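Local atomic coordinates of NADP-dependent glyceraldehyde-3-phosphate dehydrogenase (Bacillus halodurans, PDB entry 3PRL), a protein that probably oxidises glyceraldehyde 3-phosphate to 3-phosphoglycerate without phosphorylation, using NADP as cofactor, as a member of the aldehyde dehydrogenase family. Residues 295-300 with 384-389; 78-83 with 196-201. All blocks are in the same frame, centred on the assembly; numbering follows the deposited sequence.

Contact 1 of 2, residues 295-300 with 384-389; sequences AIKRVF and WEEPFG
The ammonium group of K297 is gripped by several acceptors: NZ gives a short salt-bridge hydrogen bond of 2.6 Å to OE2 of E386, while the backbone oxygens of R292, C293 and G262 also accept from it. E386 OE2 takes this bond on its anti lone pair, away from OE1, and the same oxygen accepts from G262 N. A lysine suits the place because its long chain carries the charge from the start of strand 296-302 to the loop, passing P387. For E386, CG stands anti to the backbone N (chi1 173°) and the extended chain brings the carboxylate to the lysine. R298 suits its place by bonding K263 O through NH2 while NH1 lies obliquely against the broad indole, 3.8 Å from W384 CZ3; P378 O accepts the indole N-H. A methionine in place of K297 would probably leave E386 without its charge mate and three carbonyls without this donor. K297 thus ties the E-P-F-G loop to R292-C293 of the family's cysteine motif. The E386 side chain lies about 6 Å from G240 of the NADP site and, as in other aldehyde dehydrogenases, probably binds the nicotinamide ribose hydroxyls, with K297 as the second-shell residue positioning it.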
# COMPACT_ATOMS: atom_id res chain seq x y z
N ALA D 295 9.11 8.09 -28.59
CA ALA D 295 10.33 8.49 -29.29
C ALA D 295 10.32 9.99 -29.42
O ALA D 295 9.26 10.59 -29.64
CB ALA D 295 10.38 7.88 -30.68
N ILE D 296 11.50 10.60 -29.31
CA ILE D 296 11.66 12.02 -29.54
C ILE D 296 11.43 12.32 -31.04
O ILE D 296 12.06 11.73 -31.91
CB ILE D 296 13.06 12.48 -29.11
CG1 ILE D 296 13.23 12.38 -27.58
CG2 ILE D 296 13.39 13.86 -29.68
CD1 ILE D 296 12.46 13.39 -26.76
N LYS D 297 10.52 13.23 -31.33
CA LYS D 297 10.17 13.54 -32.71
C LYS D 297 10.17 15.03 -32.96
O LYS D 297 9.77 15.47 -34.02
CB LYS D 297 8.80 12.97 -33.05
CG LYS D 297 8.74 11.46 -33.16
CD LYS D 297 7.32 11.03 -33.09
CE LYS D 297 7.19 9.54 -33.13
NZ LYS D 297 6.06 9.12 -32.23
N ARG D 298 10.64 15.81 -31.98
CA ARG D 298 10.61 17.27 -32.00
C ARG D 298 11.72 17.78 -31.10
O ARG D 298 11.79 17.39 -29.93
CB ARG D 298 9.30 17.77 -31.39
CG ARG D 298 8.16 18.06 -32.32
CD ARG D 298 7.11 18.90 -31.59
NE ARG D 298 6.40 18.16 -30.55
CZ ARG D 298 5.33 18.63 -29.90
NH1 ARG D 298 4.84 19.84 -30.19
NH2 ARG D 298 4.73 17.88 -28.96
N VAL D 299 12.58 18.66 -31.62
CA VAL D 299 13.52 19.34 -30.74
C VAL D 299 13.23 20.83 -30.63
O VAL D 299 13.41 21.58 -31.59
CB VAL D 299 15.00 19.15 -31.16
CG1 VAL D 299 15.92 19.84 -30.16
CG2 VAL D 299 15.36 17.67 -31.30
N PHE D 300 12.78 21.26 -29.46
CA PHE D 300 12.77 22.69 -29.14
C PHE D 300 14.11 23.00 -28.48
O PHE D 300 14.37 22.56 -27.35
CB PHE D 300 11.63 23.04 -28.18
CG PHE D 300 10.26 22.69 -28.69
CD1 PHE D 300 9.66 23.44 -29.69
CD2 PHE D 300 9.57 21.62 -28.15
CE1 PHE D 300 8.38 23.12 -30.15
CE2 PHE D 300 8.30 21.28 -28.60
CZ PHE D 300 7.70 22.03 -29.60
N TRP D 384 4.25 18.70 -36.21
CA TRP D 384 3.01 18.33 -35.53
C TRP D 384 2.67 16.87 -35.76
O TRP D 384 2.48 16.11 -34.80
CB TRP D 384 1.85 19.24 -35.99
CG TRP D 384 2.10 20.72 -35.78
CD1 TRP D 384 2.22 21.69 -36.74
CD2 TRP D 384 2.25 21.39 -34.51
NE1 TRP D 384 2.43 22.92 -36.15
CE2 TRP D 384 2.46 22.76 -34.79
CE3 TRP D 384 2.23 20.96 -33.17
CZ2 TRP D 384 2.66 23.71 -33.78
CZ3 TRP D 384 2.41 21.91 -32.16
CH2 TRP D 384 2.62 23.27 -32.47
N GLU D 385 2.62 16.47 -37.04
CA GLU D 385 2.20 15.13 -37.43
C GLU D 385 3.28 14.05 -37.21
O GLU D 385 4.37 14.11 -37.78
CB GLU D 385 1.76 15.09 -38.90
CG GLU D 385 0.71 16.14 -39.30
CD GLU D 385 0.21 15.98 -40.75
OE1 GLU D 385 0.40 14.90 -41.36
OE2 GLU D 385 -0.38 16.95 -41.26
N GLU D 386 2.93 13.06 -36.40
CA GLU D 386 3.79 11.91 -36.17
C GLU D 386 4.04 11.19 -37.50
O GLU D 386 3.10 10.69 -38.12
CB GLU D 386 3.14 10.97 -35.14
CG GLU D 386 3.86 9.64 -34.95
CD GLU D 386 3.12 8.69 -34.01
OE1 GLU D 386 1.93 8.40 -34.26
OE2 GLU D 386 3.74 8.22 -33.03
N PRO D 387 5.31 11.14 -37.95
CA PRO D 387 5.71 10.64 -39.26
C PRO D 387 5.76 9.13 -39.29
O PRO D 387 5.51 8.51 -40.32
CB PRO D 387 7.13 11.20 -39.43
CG PRO D 387 7.29 12.23 -38.32
CD PRO D 387 6.46 11.67 -37.22
N PHE D 388 6.05 8.53 -38.13
CA PHE D 388 6.37 7.12 -38.04
C PHE D 388 7.51 6.74 -39.02
O PHE D 388 7.42 5.77 -39.76
CB PHE D 388 5.11 6.25 -38.18
CG PHE D 388 4.91 5.33 -37.00
CD1 PHE D 388 4.75 5.86 -35.72
CD2 PHE D 388 4.93 3.95 -37.15
CE1 PHE D 388 4.59 5.03 -34.62
CE2 PHE D 388 4.78 3.10 -36.04
CZ PHE D 388 4.62 3.64 -34.78
N GLY D 389 8.58 7.53 -38.97
CA GLY D 389 9.68 7.42 -39.93
C GLY D 389 10.91 8.23 -39.56
O GLY D 389 10.83 9.11 -38.69

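Contact 2 of 2, residues 78-83 with 196-201; sequences YAWADL and IKMVEA
The methyl group of A201 sits at the apolar centre, touched by two side chains of the other helix. Its CB lies 3.9 Å from CD1 of W80, in the plane of the indole and at its edge, and 4.1 Å from CB of L83. Alanine suits this spot because a single methyl lets the backbones come near, with the CA atoms of L83 and A201 5.9 Å apart. The segment axes approach to 9.5 Å and cross at 127°. L83 also reaches over the backbone here, with its CD1 3.3 Å from A201 O, a van der Waals contact with a polar atom.

On the next turn back, M198 extends the apolar surface. Its CG stands 3.7 Å from W80 CZ2, and SD lies 5.2 Å from the centroid of the six-membered ring, beside the edge, in a Met-aromatic contact. The flexible thioether fits because its chain bends at chi3 and brings SD to the indole edge, while the side chain also reaches A169, A170 and I173 of helix 167-178. The W80 ring, too, packs against A170, and against I117 of helix 103-124, so four helices meet around it.

The polar edge is the indole N-H. With CG anti to the backbone N (chi1 178°), W80 swings its ring toward the other helix, and NE1 donates to M198 O at 3.1 Å. The N-H...O angle of 147° makes the bond bent; the donor lies above the carbonyl plane rather than on a lone pair.

Helix 192-204 joins parallel strands 182-186 and 212-214 in a beta-alpha-beta crossover of the NADP-binding region. Tryptophan is apt because it packs its rings among the four helices and yet satisfies its buried N-H on a main-chain oxygen, which fixes the ring's rotation.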
# COMPACT_ATOMS: atom_id res chain seq x y z
N TYR D 78 5.69 -18.31 -16.17
CA TYR D 78 7.09 -18.70 -16.04
C TYR D 78 7.47 -19.64 -17.19
O TYR D 78 8.46 -19.41 -17.87
CB TYR D 78 7.35 -19.42 -14.70
CG TYR D 78 7.21 -18.59 -13.43
CD1 TYR D 78 7.32 -17.21 -13.46
CD2 TYR D 78 7.02 -19.21 -12.20
CE1 TYR D 78 7.21 -16.45 -12.31
CE2 TYR D 78 6.91 -18.46 -11.03
CZ TYR D 78 7.00 -17.08 -11.09
OH TYR D 78 6.89 -16.32 -9.95
N ALA D 79 6.67 -20.69 -17.39
CA ALA D 79 6.92 -21.70 -18.44
C ALA D 79 6.94 -21.10 -19.84
O ALA D 79 7.78 -21.45 -20.66
CB ALA D 79 5.89 -22.83 -18.37
N TRP D 80 6.00 -20.19 -20.09
CA TRP D 80 5.91 -19.51 -21.37
C TRP D 80 7.16 -18.66 -21.58
O TRP D 80 7.75 -18.69 -22.64
CB TRP D 80 4.64 -18.65 -21.39
CG TRP D 80 4.40 -17.83 -22.61
CD1 TRP D 80 4.83 -18.07 -23.88
CD2 TRP D 80 3.60 -16.64 -22.67
NE1 TRP D 80 4.36 -17.10 -24.73
CE2 TRP D 80 3.60 -16.21 -24.01
CE3 TRP D 80 2.87 -15.92 -21.72
CZ2 TRP D 80 2.92 -15.07 -24.43
CZ3 TRP D 80 2.20 -14.78 -22.13
CH2 TRP D 80 2.22 -14.37 -23.47
N ALA D 81 7.55 -17.92 -20.54
CA ALA D 81 8.73 -17.06 -20.58
C ALA D 81 9.98 -17.86 -20.89
O ALA D 81 10.79 -17.45 -21.74
CB ALA D 81 8.89 -16.33 -19.28
N ASP D 82 10.13 -19.00 -20.20
CA ASP D 82 11.28 -19.89 -20.44
C ASP D 82 11.36 -20.32 -21.91
O ASP D 82 12.42 -20.22 -22.53
CB ASP D 82 11.23 -21.12 -19.52
CG ASP D 82 11.16 -20.76 -18.04
OD1 ASP D 82 11.25 -19.57 -17.68
OD2 ASP D 82 11.01 -21.69 -17.22
N LEU D 83 10.24 -20.80 -22.44
CA LEU D 83 10.20 -21.25 -23.83
C LEU D 83 10.47 -20.12 -24.82
O LEU D 83 11.07 -20.36 -25.86
CB LEU D 83 8.86 -21.94 -24.17
CG LEU D 83 8.39 -23.19 -23.40
CD1 LEU D 83 7.24 -23.88 -24.15
CD2 LEU D 83 9.51 -24.20 -23.11
N ILE D 196 1.95 -15.30 -33.70
CA ILE D 196 1.49 -16.69 -33.68
C ILE D 196 2.56 -17.56 -33.03
O ILE D 196 2.27 -18.33 -32.10
CB ILE D 196 1.00 -17.22 -35.06
CG1 ILE D 196 -0.27 -16.47 -35.53
CG2 ILE D 196 0.67 -18.68 -34.99
CD1 ILE D 196 -0.56 -16.64 -37.05
N LYS D 197 3.81 -17.40 -33.47
CA LYS D 197 4.96 -18.10 -32.87
C LYS D 197 5.07 -17.82 -31.38
O LYS D 197 5.40 -18.71 -30.61
CB LYS D 197 6.28 -17.75 -33.57
CG LYS D 197 6.51 -18.45 -34.90
CD LYS D 197 6.75 -19.94 -34.71
CE LYS D 197 6.75 -20.68 -36.04
NZ LYS D 197 6.64 -22.14 -35.80
N MET D 198 4.80 -16.58 -30.97
CA MET D 198 4.76 -16.28 -29.53
C MET D 198 3.71 -17.12 -28.82
O MET D 198 4.00 -17.71 -27.76
CB MET D 198 4.51 -14.80 -29.27
CG MET D 198 4.35 -14.46 -27.80
SD MET D 198 3.55 -12.88 -27.55
CE MET D 198 1.90 -13.24 -28.16
N VAL D 199 2.51 -17.19 -29.40
CA VAL D 199 1.38 -17.93 -28.80
C VAL D 199 1.63 -19.43 -28.75
O VAL D 199 1.23 -20.11 -27.80
CB VAL D 199 0.04 -17.62 -29.50
CG1 VAL D 199 -1.01 -18.71 -29.24
CG2 VAL D 199 -0.48 -16.28 -29.04
N GLU D 200 2.28 -19.94 -29.79
CA GLU D 200 2.70 -21.33 -29.85
C GLU D 200 3.47 -21.77 -28.60
O GLU D 200 3.20 -22.83 -28.04
CB GLU D 200 3.58 -21.55 -31.07
CG GLU D 200 2.80 -21.70 -32.37
CD GLU D 200 3.65 -22.24 -33.50
OE1 GLU D 200 4.53 -23.10 -33.24
OE2 GLU D 200 3.43 -21.80 -34.64
N ALA D 201 4.44 -20.94 -28.20
CA ALA D 201 5.22 -21.17 -26.99
C ALA D 201 4.34 -21.24 -25.74
O ALA D 201 4.64 -21.99 -24.83
CB ALA D 201 6.31 -20.09 -26.83

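Overall arrangement
Both contacts are largely buried, yet they lie on opposite sides of the chain's centre, about 34 Å apart between centres, and share no secondary-structure element. Contact 1 joins a strand to the loop leading into its parallel neighbour, and its strength is electrostatic: a lysine and a glutamate, each also bonded to main-chain groups of the neighbouring loops. Contact 2 packs two helices through methyl, thioether and indole groups, with one neutral hydrogen bond at its margin. The difference follows position: contact 1 is in the catalytic domain, with E386 beside the NADP site, whereas contact 2 is in the cofactor-binding domain, where the M198 side chain, about 7 Å from that of S160, belongs to the packing behind the site.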